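Putative cell surface protein (Streptococcus pyogenes, PDB 4OFQ) probably acts as a surface adhesin of the antigen I/II family, and is represented here by its C-terminal beta-sandwich region. Local coordinates at residues A[66-71]-A[151-156]; A[195-200]-A[340-345]; A[220-225]-A[309-314]. All blocks are in the same frame, centred on the assembly; numbering follows the deposited sequence.

Contact 1. Residues A[66-71]-A[151-156]; sequences YVDDYK and YNLSFK. With CA (calcium ion), chain C.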
loop_
_atom_site.group_PDB
_atom_site.type_symbol
_atom_site.label_atom_id
_atom_site.label_comp_id
_atom_site.label_asym_id
_atom_site.label_seq_id
_atom_site.Cartn_x
_atom_site.Cartn_y
_atom_site.Cartn_z
ATOM N N TYR A 66 22.470 -8.810 -9.644
ATOM C CA TYR A 66 21.230 -8.044 -9.783
ATOM C C TYR A 66 20.935 -7.413 -8.433
ATOM O O TYR A 66 21.095 -8.063 -7.406
ATOM C CB TYR A 66 20.071 -8.949 -10.218
ATOM C CG TYR A 66 18.911 -8.174 -10.828
ATOM C CD1 TYR A 66 19.048 -7.564 -12.068
ATOM C CD2 TYR A 66 17.690 -8.043 -10.162
ATOM C CE1 TYR A 66 18.001 -6.838 -12.640
ATOM C CE2 TYR A 66 16.627 -7.319 -10.728
ATOM C CZ TYR A 66 16.794 -6.724 -11.971
ATOM O OH TYR A 66 15.771 -6.006 -12.569
ATOM N N VAL A 67 20.505 -6.154 -8.432
ATOM C CA VAL A 67 20.297 -5.420 -7.183
ATOM C C VAL A 67 18.876 -4.900 -7.141
ATOM O O VAL A 67 18.374 -4.387 -8.137
ATOM C CB VAL A 67 21.282 -4.206 -7.055
ATOM C CG1 VAL A 67 20.859 -3.251 -5.941
ATOM C CG2 VAL A 67 22.708 -4.685 -6.795
ATOM N N ASP A 68 18.214 -5.044 -5.999
ATOM C CA ASP A 68 16.953 -4.367 -5.825
ATOM C C ASP A 68 17.136 -3.355 -4.721
ATOM O O ASP A 68 17.333 -3.717 -3.564
ATOM C CB ASP A 68 15.816 -5.320 -5.476
ATOM C CG ASP A 68 14.476 -4.598 -5.399
ATOM O OD1 ASP A 68 14.313 -3.757 -4.493
ATOM O OD2 ASP A 68 13.607 -4.867 -6.250
ATOM N N ASP A 69 17.073 -2.085 -5.100
ATOM C CA ASP A 69 17.239 -0.969 -4.189
ATOM C C ASP A 69 15.857 -0.425 -3.835
ATOM O O ASP A 69 15.270 0.377 -4.576
ATOM C CB ASP A 69 18.104 0.112 -4.865
ATOM C CG ASP A 69 18.370 1.309 -3.975
ATOM O OD1 ASP A 69 17.741 1.427 -2.905
ATOM O OD2 ASP A 69 19.209 2.155 -4.360
ATOM N N TYR A 70 15.334 -0.872 -2.703
ATOM C CA TYR A 70 14.043 -0.396 -2.217
ATOM C C TYR A 70 14.283 0.800 -1.314
ATOM O O TYR A 70 15.350 0.908 -0.700
ATOM C CB TYR A 70 13.316 -1.501 -1.442
ATOM C CG TYR A 70 14.095 -2.034 -0.244
ATOM C CD1 TYR A 70 14.983 -3.100 -0.381
ATOM C CD2 TYR A 70 13.939 -1.477 1.019
ATOM C CE1 TYR A 70 15.707 -3.583 0.708
ATOM C CE2 TYR A 70 14.650 -1.959 2.116
ATOM C CZ TYR A 70 15.527 -3.016 1.951
ATOM O OH TYR A 70 16.219 -3.497 3.049
ATOM N N LYS A 71 13.308 1.707 -1.237
ATOM C CA LYS A 71 13.422 2.843 -0.317
ATOM C C LYS A 71 13.284 2.338 1.118
ATOM O O LYS A 71 12.188 1.961 1.559
ATOM C CB LYS A 71 12.346 3.880 -0.607
ATOM C CG LYS A 71 12.384 5.073 0.329
ATOM C CD LYS A 71 11.478 6.171 -0.193
ATOM C CE LYS A 71 11.306 7.288 0.826
ATOM N NZ LYS A 71 10.392 8.348 0.274
ATOM N N TYR A 151 12.392 -11.693 -11.753
ATOM C CA TYR A 151 12.272 -11.761 -10.301
ATOM C C TYR A 151 10.864 -11.316 -9.916
ATOM O O TYR A 151 10.402 -10.259 -10.339
ATOM C CB TYR A 151 13.305 -10.847 -9.620
ATOM C CG TYR A 151 14.770 -11.195 -9.858
ATOM C CD1 TYR A 151 15.350 -11.042 -11.113
ATOM C CD2 TYR A 151 15.580 -11.642 -8.814
ATOM C CE1 TYR A 151 16.699 -11.354 -11.334
ATOM C CE2 TYR A 151 16.935 -11.944 -9.019
ATOM C CZ TYR A 151 17.487 -11.802 -10.281
ATOM O OH TYR A 151 18.830 -12.106 -10.511
ATOM N N ASN A 152 10.179 -12.126 -9.119
ATOM C CA ASN A 152 8.855 -11.751 -8.637
ATOM C C ASN A 152 8.937 -11.615 -7.120
ATOM O O ASN A 152 9.118 -12.609 -6.421
ATOM C CB ASN A 152 7.849 -12.823 -9.039
ATOM C CG ASN A 152 6.425 -12.368 -8.872
ATOM O OD1 ASN A 152 5.985 -12.074 -7.764
ATOM N ND2 ASN A 152 5.681 -12.344 -9.972
ATOM N N LEU A 153 8.816 -10.380 -6.626
ATOM C CA LEU A 153 9.189 -10.029 -5.258
ATOM C C LEU A 153 8.043 -9.304 -4.569
ATOM O O LEU A 153 7.460 -8.408 -5.166
ATOM C CB LEU A 153 10.373 -9.052 -5.301
ATOM C CG LEU A 153 11.586 -9.475 -6.133
ATOM C CD1 LEU A 153 12.660 -8.367 -6.174
ATOM C CD2 LEU A 153 12.155 -10.773 -5.565
ATOM N N SER A 154 7.729 -9.662 -3.326
ATOM C CA SER A 154 6.687 -8.932 -2.585
ATOM C C SER A 154 7.240 -8.312 -1.306
ATOM O O SER A 154 7.888 -9.008 -0.518
ATOM C CB SER A 154 5.516 -9.862 -2.232
ATOM O OG SER A 154 4.887 -10.336 -3.413
ATOM N N PHE A 155 6.949 -7.026 -1.081
ATOM C CA PHE A 155 7.356 -6.328 0.143
ATOM C C PHE A 155 6.130 -5.766 0.877
ATOM O O PHE A 155 5.118 -5.409 0.245
ATOM C CB PHE A 155 8.238 -5.113 -0.174
ATOM C CG PHE A 155 9.597 -5.437 -0.751
ATOM C CD1 PHE A 155 10.671 -5.761 0.082
ATOM C CD2 PHE A 155 9.824 -5.324 -2.117
ATOM C CE1 PHE A 155 11.925 -6.013 -0.448
ATOM C CE2 PHE A 155 11.088 -5.580 -2.658
ATOM C CZ PHE A 155 12.135 -5.911 -1.820
ATOM N N LYS A 156 6.246 -5.648 2.199
ATOM C CA LYS A 156 5.328 -4.819 2.994
ATOM C C LYS A 156 5.994 -3.476 3.349
ATOM O O LYS A 156 7.222 -3.354 3.316
ATOM C CB LYS A 156 4.977 -5.522 4.302
ATOM C CG LYS A 156 4.617 -6.988 4.148
ATOM C CD LYS A 156 3.220 -7.185 3.614
ATOM C CE LYS A 156 2.898 -8.680 3.529
ATOM N NZ LYS A 156 1.496 -8.956 3.064
HETATM CA CA CA C . 17.740 1.341 -0.555
HETATM O O HOH W 1 17.006 3.193 0.715
#
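Part of the interior of a beta sandwich is lined by Tyr-66, Asp-68 and Tyr-70 from one sheet and Tyr-151, Leu-153 and Phe-155 from the other, all with their CB atoms directed across the gap. The two strand segments run nearly the same way, 26° apart, with their axes 11.0 Å from each other, so only side chains meet. Tyr-66 and Tyr-151 form an offset stack, centroids 4.6 Å apart; the two side chains run past each other in opposite directions, their ring planes 15° apart, and Tyr-66 CD2 lies 3.6 Å from Tyr-151 CE1, over one face near the rim. The shift carries Tyr-151 OH back over Tyr-66 CB at 3.4 Å. Each hydroxyl finds a partner elsewhere, Tyr-66 OH at Thr-170 and Tyr-151 OH at Gln-45. With CG anti to the backbone N (chi1 -176°), Asp-68 brings OD2 to 3.6 Å from Leu-153 CD1; its strongest polar partner is Lys-18, which probably offsets the charge of a buried carboxylate that also touches Phe-155. Tyr-70 CD1 lies 4.2 Å from Phe-155 CE1, the rings neither stacked nor edge-to-face. On the other face of the same strand Asp-69 turns away from the core and binds calcium through OD1 at 2.4 Å, joined by Tyr-70 O, a water and the carbonyls of Val-124 and Glu-126. Strand 64-70 lies between strands 164-174 and 127-132 in its sheet, while strand 149-157 pairs with strands 38-45 and 80-87 in the opposing one.

Contact 2. Residues A[195-200]-A[340-345]; sequences KDVFDK and NKVTTH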
loop_
_atom_site.group_PDB
_atom_site.type_symbol
_atom_site.label_atom_id
_atom_site.label_comp_id
_atom_site.label_asym_id
_atom_site.label_seq_id
_atom_site.Cartn_x
_atom_site.Cartn_y
_atom_site.Cartn_z
ATOM N N LYS A 195 -14.085 13.076 13.792
ATOM C CA LYS A 195 -15.364 12.949 14.459
ATOM C C LYS A 195 -15.769 14.307 14.966
ATOM O O LYS A 195 -14.934 15.038 15.484
ATOM C CB LYS A 195 -15.296 11.975 15.631
ATOM C CG LYS A 195 -16.631 11.870 16.360
ATOM C CD LYS A 195 -16.705 10.624 17.250
ATOM C CE LYS A 195 -18.093 10.483 17.854
ATOM N NZ LYS A 195 -18.246 9.186 18.553
ATOM N N ASP A 196 -17.037 14.673 14.798
ATOM C CA ASP A 196 -17.511 15.887 15.443
ATOM C C ASP A 196 -18.808 15.598 16.161
ATOM O O ASP A 196 -19.438 14.544 15.951
ATOM C CB ASP A 196 -17.657 17.045 14.454
ATOM C CG ASP A 196 -17.276 18.390 15.077
ATOM O OD1 ASP A 196 -17.385 18.557 16.333
ATOM O OD2 ASP A 196 -16.856 19.279 14.305
ATOM N N VAL A 197 -19.176 16.504 17.058
ATOM C CA VAL A 197 -20.426 16.376 17.793
ATOM C C VAL A 197 -21.213 17.681 17.640
ATOM O O VAL A 197 -20.670 18.777 17.812
ATOM C CB VAL A 197 -20.205 15.991 19.281
ATOM C CG1 VAL A 197 -19.325 17.015 20.001
ATOM C CG2 VAL A 197 -21.542 15.843 19.988
ATOM N N PHE A 198 -22.486 17.541 17.283
ATOM C CA PHE A 198 -23.355 18.672 16.991
ATOM C C PHE A 198 -24.646 18.623 17.773
ATOM O O PHE A 198 -25.068 17.560 18.229
ATOM C CB PHE A 198 -23.748 18.647 15.514
ATOM C CG PHE A 198 -22.597 18.739 14.573
ATOM C CD1 PHE A 198 -21.963 19.948 14.353
ATOM C CD2 PHE A 198 -22.163 17.626 13.874
ATOM C CE1 PHE A 198 -20.901 20.042 13.471
ATOM C CE2 PHE A 198 -21.111 17.723 12.987
ATOM C CZ PHE A 198 -20.478 18.935 12.787
ATOM N N ASP A 199 -25.256 19.797 17.914
ATOM C CA ASP A 199 -26.614 19.946 18.408
ATOM C C ASP A 199 -27.593 19.352 17.399
ATOM O O ASP A 199 -28.612 18.768 17.760
ATOM C CB ASP A 199 -26.918 21.438 18.613
ATOM C CG ASP A 199 -26.355 22.317 17.492
ATOM O OD1 ASP A 199 -25.465 21.863 16.736
ATOM O OD2 ASP A 199 -26.789 23.480 17.376
ATOM N N LYS A 200 -27.259 19.508 16.125
ATOM C CA LYS A 200 -28.100 19.046 15.028
ATOM C C LYS A 200 -27.252 18.877 13.791
ATOM O O LYS A 200 -26.209 19.521 13.660
ATOM C CB LYS A 200 -29.239 20.040 14.761
ATOM C CG LYS A 200 -28.778 21.467 14.545
ATOM C CD LYS A 200 -29.918 22.439 14.799
ATOM C CE LYS A 200 -29.419 23.686 15.518
ATOM N NZ LYS A 200 -30.291 24.039 16.677
ATOM N N ASN A 340 -10.123 11.663 15.866
ATOM C CA ASN A 340 -9.983 12.442 17.085
ATOM C C ASN A 340 -11.093 12.049 18.040
ATOM O O ASN A 340 -12.100 11.451 17.634
ATOM C CB ASN A 340 -10.128 13.924 16.779
ATOM C CG ASN A 340 -11.441 14.237 16.072
ATOM O OD1 ASN A 340 -11.595 13.933 14.891
ATOM N ND2 ASN A 340 -12.385 14.835 16.788
ATOM N N LYS A 341 -10.913 12.387 19.311
ATOM C CA LYS A 341 -12.003 12.300 20.274
ATOM C C LYS A 341 -12.787 13.608 20.288
ATOM O O LYS A 341 -12.275 14.654 19.880
ATOM C CB LYS A 341 -11.466 12.026 21.681
ATOM C CG LYS A 341 -11.038 10.566 21.927
ATOM C CD LYS A 341 -11.942 9.900 22.990
ATOM C CE LYS A 341 -11.401 8.531 23.425
ATOM N NZ LYS A 341 -12.197 7.917 24.544
ATOM N N VAL A 342 -14.027 13.527 20.770
ATOM C CA VAL A 342 -14.806 14.695 21.175
ATOM C C VAL A 342 -15.371 14.437 22.566
ATOM O O VAL A 342 -15.444 13.296 22.997
ATOM C CB VAL A 342 -15.979 14.981 20.212
ATOM C CG1 VAL A 342 -15.449 15.333 18.815
ATOM C CG2 VAL A 342 -16.900 13.777 20.141
ATOM N N THR A 343 -15.736 15.501 23.280
ATOM C CA THR A 343 -16.424 15.356 24.562
ATOM C C THR A 343 -17.527 16.411 24.686
ATOM O O THR A 343 -17.479 17.454 24.024
ATOM C CB THR A 343 -15.493 15.493 25.819
ATOM O OG1 THR A 343 -15.140 16.874 26.029
ATOM C CG2 THR A 343 -14.229 14.613 25.717
ATOM N N THR A 344 -18.531 16.115 25.506
ATOM C CA THR A 344 -19.470 17.126 25.992
ATOM C C THR A 344 -19.780 16.806 27.436
ATOM O O THR A 344 -19.549 15.678 27.907
ATOM C CB THR A 344 -20.817 17.120 25.241
ATOM O OG1 THR A 344 -21.387 15.805 25.303
ATOM C CG2 THR A 344 -20.634 17.552 23.770
ATOM N N HIS A 345 -20.304 17.785 28.154
ATOM C CA HIS A 345 -20.616 17.555 29.556
ATOM C C HIS A 345 -22.094 17.788 29.832
ATOM O O HIS A 345 -22.708 18.686 29.252
ATOM C CB HIS A 345 -19.780 18.451 30.451
ATOM C CG HIS A 345 -19.731 17.983 31.870
ATOM N ND1 HIS A 345 -18.815 17.051 32.311
ATOM C CD2 HIS A 345 -20.513 18.281 32.938
ATOM C CE1 HIS A 345 -19.014 16.817 33.597
ATOM N NE2 HIS A 345 -20.042 17.546 34.000
#
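Asn-340 sets its side-chain amide alongside the backbone of Lys-195 and grips that one residue twice. Lys-195 N donates to Asn-340 OD1 at 2.9 Å, approaching 28° out of the carbonyl plane, whereas Asn-340 ND2 meets a lone pair of Lys-195 O in plane, also at 2.9 Å. The amide thus offers an acceptor and a donor much as a neighbouring strand would. A chi1 of 56°, with CG between the backbone N and the carbonyl carbon, swings the amide to this edge, and a second bond from Asn-340 ND2 to Lys-341 O at 3.1 Å, coming from above that carbonyl's plane, probably helps hold its rotation. Next along, Val-342 divides its branches: CG1 rests against Lys-195 O at 3.4 Å, and CG2 faces Val-197. The two valines cross obliquely, Val-197 CG1 lying 3.9 Å from Val-342 CB and 4.0 Å from Thr-344 CG2, touching both because chi1 of 58° turns this branch toward the opposing strand. The extended Lys-195 chain passes Val-342 at about a right angle, then leads away to an isopeptide bond between Lys-195 NZ and Asn-326 CG. Such intramolecular Lys-Asn links with a nearby acid are a hallmark of Gram-positive surface proteins; Asp-241, hydrogen-bonded to the same NZ, is consistent with that acid. Strand 194-198 is an outermost strand of one sheet, beside strand 216-222; strand 342-345 belongs to the other, paired with strand 323-332, which carries Asn-326.

Contact 3. Residues A[220-225]-A[309-314]; sequences RLEGWV and GADAFV
Asp-311 reaches across to the neighbouring antiparallel strand, where its two oxygens serve different partners. Asp-311 OD2 forms a salt bridge with Arg-220 NH1 at 3.0 Å, a weak bond, bent to 125° at the hydrogen; the two planes stand 84° apart. Asp-311 OD1 accepts from Gly-223 N at 3.2 Å on its anti side. Gly-223 N also gives a weak bond to Ala-310 O. Within these segments the hydrogen-bonded pair is Leu-221 with Ala-312, flanked by the non-hydrogen-bonded pairs Arg-220/Phe-313 and Glu-222/Asp-311; Leu-221 N to Ala-312 O is 2.7 Å, and Ala-312 N to Leu-221 O is 3.0 Å. Strands 216-222 and 310-318 are the inner two of an antiparallel four-stranded sheet, between 194-198 and 248-257.

Around this first shell, Glu-222 OE2 forms a salt bridge with Arg-220, the bonds from NH1 and NH2 both weak, which completes a network with Asp-311; Glu-222 CB lies over the centre of the guanidinium. Arg-220 bends at chi3 (80°) to come back to the acids, while its CD rests 3.6 Å from Phe-313 CE2. A water donates to both Glu-222 OE2 and Asp-311 OD2, and another ties Asp-311 OD1 to Gly-223 O. The two acids come close, Glu-222 OE2 being 4.4 Å from Asp-311 OD2; the shared arginine and bridging water probably offset their repulsion and favour both carboxylates as anions.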
loop_
_atom_site.group_PDB
_atom_site.type_symbol
_atom_site.label_atom_id
_atom_site.label_comp_id
_atom_site.label_asym_id
_atom_site.label_seq_id
_atom_site.Cartn_x
_atom_site.Cartn_y
_atom_site.Cartn_z
ATOM N N ARG A 220 -21.056 13.173 13.995
ATOM C CA ARG A 220 -20.701 12.964 12.599
ATOM C C ARG A 220 -19.399 12.173 12.524
ATOM O O ARG A 220 -18.352 12.617 13.038
ATOM C CB ARG A 220 -20.520 14.279 11.858
ATOM C CG ARG A 220 -20.156 14.047 10.399
ATOM C CD ARG A 220 -20.089 15.341 9.624
ATOM N NE ARG A 220 -18.833 16.048 9.837
ATOM C CZ ARG A 220 -18.033 16.449 8.853
ATOM N NH1 ARG A 220 -18.353 16.199 7.588
ATOM N NH2 ARG A 220 -16.908 17.094 9.134
ATOM N N LEU A 221 -19.464 11.003 11.899
ATOM C CA LEU A 221 -18.267 10.214 11.663
ATOM C C LEU A 221 -17.848 10.450 10.220
ATOM O O LEU A 221 -18.470 9.928 9.303
ATOM C CB LEU A 221 -18.541 8.727 11.917
ATOM C CG LEU A 221 -19.356 8.385 13.172
ATOM C CD1 LEU A 221 -19.488 6.850 13.357
ATOM C CD2 LEU A 221 -18.726 9.035 14.416
ATOM N N GLU A 222 -16.812 11.256 10.015
ATOM C CA GLU A 222 -16.425 11.648 8.657
ATOM C C GLU A 222 -15.476 10.615 8.058
ATOM O O GLU A 222 -14.355 10.449 8.538
ATOM C CB GLU A 222 -15.748 13.028 8.664
ATOM C CG GLU A 222 -15.460 13.548 7.262
ATOM C CD GLU A 222 -14.807 14.920 7.249
ATOM O OE1 GLU A 222 -13.651 15.034 7.711
ATOM O OE2 GLU A 222 -15.450 15.879 6.760
ATOM N N GLY A 223 -15.926 9.911 7.026
ATOM C CA GLY A 223 -15.087 8.889 6.404
ATOM C C GLY A 223 -14.001 9.478 5.516
ATOM O O GLY A 223 -14.124 10.587 4.994
ATOM N N TRP A 224 -12.922 8.724 5.342
ATOM C CA TRP A 224 -11.817 9.161 4.505
ATOM C C TRP A 224 -12.256 9.010 3.061
ATOM O O TRP A 224 -12.953 8.058 2.714
ATOM C CB TRP A 224 -10.572 8.292 4.798
ATOM C CG TRP A 224 -9.383 8.568 3.939
ATOM C CD1 TRP A 224 -8.613 9.698 3.935
ATOM C CD2 TRP A 224 -8.804 7.688 2.963
ATOM N NE1 TRP A 224 -7.608 9.586 3.001
ATOM C CE2 TRP A 224 -7.695 8.357 2.401
ATOM C CE3 TRP A 224 -9.112 6.399 2.519
ATOM C CZ2 TRP A 224 -6.890 7.779 1.416
ATOM C CZ3 TRP A 224 -8.310 5.822 1.534
ATOM C CH2 TRP A 224 -7.218 6.520 0.988
ATOM N N VAL A 225 -11.874 9.962 2.218
ATOM C CA VAL A 225 -12.200 9.870 0.798
ATOM C C VAL A 225 -11.123 9.042 0.077
ATOM O O VAL A 225 -9.936 9.370 0.124
ATOM C CB VAL A 225 -12.316 11.250 0.157
ATOM C CG1 VAL A 225 -12.497 11.103 -1.344
ATOM C CG2 VAL A 225 -13.502 12.042 0.784
ATOM N N GLY A 309 -16.406 8.012 -0.811
ATOM C CA GLY A 309 -16.407 8.484 0.561
ATOM C C GLY A 309 -17.819 8.605 1.100
ATOM O O GLY A 309 -18.763 8.836 0.334
ATOM N N ALA A 310 -17.961 8.446 2.409
ATOM C CA ALA A 310 -19.261 8.604 3.050
ATOM C C ALA A 310 -19.081 9.116 4.469
ATOM O O ALA A 310 -18.046 8.856 5.100
ATOM C CB ALA A 310 -20.012 7.272 3.059
ATOM N N ASP A 311 -20.085 9.847 4.953
ATOM C CA ASP A 311 -20.156 10.254 6.355
ATOM C C ASP A 311 -21.327 9.545 7.009
ATOM O O ASP A 311 -22.395 9.389 6.396
ATOM C CB ASP A 311 -20.397 11.758 6.497
ATOM C CG ASP A 311 -19.180 12.585 6.159
ATOM O OD1 ASP A 311 -18.094 12.001 5.923
ATOM O OD2 ASP A 311 -19.321 13.825 6.113
ATOM N N ALA A 312 -21.129 9.122 8.255
ATOM C CA ALA A 312 -22.217 8.572 9.047
ATOM C C ALA A 312 -22.649 9.594 10.093
ATOM O O ALA A 312 -21.817 10.289 10.676
ATOM C CB ALA A 312 -21.789 7.276 9.713
ATOM N N PHE A 313 -23.955 9.700 10.312
ATOM C CA PHE A 313 -24.472 10.570 11.361
ATOM C C PHE A 313 -25.225 9.719 12.347
ATOM O O PHE A 313 -26.204 9.060 11.988
ATOM C CB PHE A 313 -25.409 11.631 10.789
ATOM C CG PHE A 313 -24.728 12.588 9.865
ATOM C CD1 PHE A 313 -24.516 12.255 8.542
ATOM C CD2 PHE A 313 -24.257 13.807 10.333
ATOM C CE1 PHE A 313 -23.869 13.133 7.684
ATOM C CE2 PHE A 313 -23.619 14.689 9.479
ATOM C CZ PHE A 313 -23.424 14.348 8.152
ATOM N N VAL A 314 -24.785 9.764 13.597
ATOM C CA VAL A 314 -25.340 8.914 14.634
ATOM C C VAL A 314 -26.041 9.781 15.671
ATOM O O VAL A 314 -25.414 10.647 16.286
ATOM C CB VAL A 314 -24.226 8.074 15.304
ATOM C CG1 VAL A 314 -24.784 7.276 16.467
ATOM C CG2 VAL A 314 -23.592 7.147 14.273
HETATM O O HOH W 2 -17.615 15.401 4.686
HETATM O O HOH W 3 -16.296 11.849 3.792
#

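Overall arrangement
From the N terminus, strand 64-70 is the first of the strands that make these contacts, and contact 1 closes an 80-residue span when strand 149-157 comes to face it across the first beta sandwich. Further along the chain, in the second sandwich, segment 195-200 opens contact 2, and segment 220-225 opens contact 3; residues 309-314 close the inner span before residues 340-345 close the outer one, so contact 3 is nested within contact 2. Contact 3 joins strands within one sheet, and contact 2 ties that sheet to its partner. These two touch through neighbouring strands 194-198 and 216-222, whereas contact 1 lies about 17 Å from contact 3 between nearest atoms.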